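Side-chain contact in 5-carboxyvanillate decarboxylase (Sphingomonas paucimobilis, PDB 4L6D), which probably decarboxylates 5-carboxyvanillate to vanillate, using a manganese ion bound in an amidohydrolase-type barrel: residues R127-V132 against E165-A170. Numbering follows the deposited sequence.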
loop_
_atom_site.group_PDB
_atom_site.type_symbol
_atom_site.label_atom_id
_atom_site.label_comp_id
_atom_site.label_asym_id
_atom_site.label_seq_id
_atom_site.Cartn_x
_atom_site.Cartn_y
_atom_site.Cartn_z
ATOM N N ARG A 127 -23.922 -21.726 6.384
ATOM C CA ARG A 127 -25.216 -22.148 5.848
ATOM C C ARG A 127 -25.709 -21.200 4.756
ATOM O O ARG A 127 -26.208 -21.635 3.718
ATOM C CB ARG A 127 -26.276 -22.194 6.951
ATOM C CG ARG A 127 -25.961 -23.136 8.093
ATOM C CD ARG A 127 -25.704 -24.540 7.602
ATOM N NE ARG A 127 -26.836 -25.079 6.859
ATOM C CZ ARG A 127 -26.739 -26.100 6.018
ATOM N NH1 ARG A 127 -27.811 -26.544 5.373
ATOM N NH2 ARG A 127 -25.558 -26.669 5.813
ATOM N N GLU A 128 -25.596 -19.896 4.996
ATOM C CA GLU A 128 -26.077 -18.924 4.023
ATOM C C GLU A 128 -25.270 -18.966 2.729
ATOM O O GLU A 128 -25.830 -18.859 1.635
ATOM C CB GLU A 128 -26.093 -17.513 4.622
ATOM C CG GLU A 128 -26.649 -16.414 3.700
ATOM C CD GLU A 128 -28.096 -16.624 3.266
ATOM O OE1 GLU A 128 -28.799 -17.498 3.822
ATOM O OE2 GLU A 128 -28.531 -15.903 2.348
ATOM N N ILE A 129 -23.959 -19.136 2.855
ATOM C CA ILE A 129 -23.092 -19.261 1.685
ATOM C C ILE A 129 -23.543 -20.440 0.822
ATOM O O ILE A 129 -23.658 -20.304 -0.397
ATOM C CB ILE A 129 -21.618 -19.370 2.113
ATOM C CG1 ILE A 129 -21.147 -18.001 2.596
ATOM C CG2 ILE A 129 -20.734 -19.879 0.968
ATOM C CD1 ILE A 129 -19.924 -18.032 3.486
ATOM N N GLU A 130 -23.837 -21.573 1.453
ATOM C CA GLU A 130 -24.333 -22.728 0.716
ATOM C C GLU A 130 -25.657 -22.406 0.029
ATOM O O GLU A 130 -25.862 -22.781 -1.125
ATOM C CB GLU A 130 -24.487 -23.941 1.633
ATOM C CG GLU A 130 -25.134 -25.137 0.946
ATOM C CD GLU A 130 -25.160 -26.377 1.813
ATOM O OE1 GLU A 130 -25.821 -27.353 1.411
ATOM O OE2 GLU A 130 -24.520 -26.380 2.887
ATOM N N ARG A 131 -26.547 -21.697 0.721
ATOM C CA ARG A 131 -27.837 -21.335 0.130
ATOM C C ARG A 131 -27.662 -20.398 -1.072
ATOM O O ARG A 131 -28.346 -20.553 -2.088
ATOM C CB ARG A 131 -28.763 -20.706 1.187
ATOM C CG ARG A 131 -30.203 -20.519 0.724
ATOM C CD ARG A 131 -31.076 -19.859 1.795
ATOM N NE ARG A 131 -30.802 -18.431 1.907
ATOM C CZ ARG A 131 -31.516 -17.480 1.311
ATOM N NH1 ARG A 131 -31.177 -16.209 1.473
ATOM N NH2 ARG A 131 -32.572 -17.790 0.568
ATOM N N VAL A 132 -26.752 -19.436 -0.948
ATOM C CA VAL A 132 -26.450 -18.509 -2.036
ATOM C C VAL A 132 -25.997 -19.267 -3.283
ATOM O O VAL A 132 -26.450 -18.983 -4.395
ATOM C CB VAL A 132 -25.370 -17.483 -1.589
ATOM C CG1 VAL A 132 -24.774 -16.746 -2.775
ATOM C CG2 VAL A 132 -25.964 -16.501 -0.578
ATOM N N GLU A 165 -14.912 -22.156 -0.106
ATOM C CA GLU A 165 -14.172 -23.091 -0.946
ATOM C C GLU A 165 -15.064 -24.189 -1.517
ATOM O O GLU A 165 -15.023 -24.466 -2.718
ATOM C CB GLU A 165 -13.013 -23.726 -0.187
ATOM C CG GLU A 165 -12.108 -24.503 -1.110
ATOM C CD GLU A 165 -11.077 -25.323 -0.376
ATOM O OE1 GLU A 165 -11.375 -25.818 0.728
ATOM O OE2 GLU A 165 -9.967 -25.477 -0.925
ATOM N N ALA A 166 -15.877 -24.803 -0.665
ATOM C CA ALA A 166 -16.719 -25.912 -1.093
ATOM C C ALA A 166 -17.785 -25.465 -2.094
ATOM O O ALA A 166 -18.206 -26.247 -2.950
ATOM C CB ALA A 166 -17.372 -26.570 0.116
ATOM N N SER A 167 -18.229 -24.214 -1.979
ATOM C CA SER A 167 -19.294 -23.708 -2.844
ATOM C C SER A 167 -18.827 -23.482 -4.270
ATOM O O SER A 167 -19.633 -23.493 -5.194
ATOM C CB SER A 167 -19.861 -22.392 -2.306
ATOM O OG SER A 167 -18.947 -21.319 -2.517
ATOM N N GLY A 168 -17.533 -23.223 -4.441
ATOM C CA GLY A 168 -16.991 -22.869 -5.742
ATOM C C GLY A 168 -17.178 -21.399 -6.111
ATOM O O GLY A 168 -16.731 -20.964 -7.176
ATOM N N LEU A 169 -17.827 -20.632 -5.244
ATOM C CA LEU A 169 -18.030 -19.195 -5.490
ATOM C C LEU A 169 -16.781 -18.378 -5.198
ATOM O O LEU A 169 -16.131 -18.556 -4.160
ATOM C CB LEU A 169 -19.175 -18.656 -4.627
ATOM C CG LEU A 169 -20.566 -19.244 -4.896
ATOM C CD1 LEU A 169 -21.575 -18.590 -3.980
ATOM C CD2 LEU A 169 -20.961 -19.055 -6.360
ATOM N N ALA A 170 -16.471 -17.451 -6.098
ATOM C CA ALA A 170 -15.415 -16.485 -5.851
ATOM C C ALA A 170 -15.876 -15.461 -4.810
ATOM O O ALA A 170 -17.043 -15.065 -4.803
ATOM C CB ALA A 170 -15.020 -15.795 -7.145
#
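Ile129 and Val132, on helix 122-134, meet Ser167 and Leu169 at the end of helix 158-167, joining two neighbouring outer helices of the amidohydrolase (TIM-type) barrel. Segment 127-132 is helical throughout, whereas 165-170 leaves its helix at Gly168, whose positive phi (82°) suits a residue without a side chain, and then runs extended toward strand 171-174. The two helices flank strand 140-144 in the sequence, and its Leu141 touches Ile129, Val132 and Leu169, so the three side chains share one apolar patch against the barrel strand.

The closest approach is between methyl groups: Val132 CG1 lies 3.9 Å from Leu169 CD1, and the two side chains cross at a slant. With CG1 anti to its backbone N (chi1 165°), Val132 turns that methyl, rather than CG2, toward Leu169 CD1, while Leu169, just past the helix end, brings CD1 to it. Ile129 reaches Ser167 with its CG2 branch, 4.2 Å from OG, a loose van der Waals contact; its side chain also packs on Val160 and Ile164 of the second helix. Branched aliphatic residues suit these buried places, where shape matters and no polar partner is required.

On the flank of the first helix that faces helix 86-106, away from this contact, Arg131 grips Glu128 side-on, with NE 2.9 Å from OE1 and NH1 2.8 Å from OE2, the guanidinium edge facing the carboxylate; Arg131 NH2 also forms a salt bridge with Asp98. Serine suits the helix end because its short hydroxyl can serve the backbone twice. Its OG donates a hydrogen bond to the carbonyl O of Ile164, and it accepts one from the N-H of Leu169, making an ST turn that ties the exit to the last turn, with Leu169 N 3.0 Å from Ser167 OG and a nearly straight angle of 164° at the hydrogen.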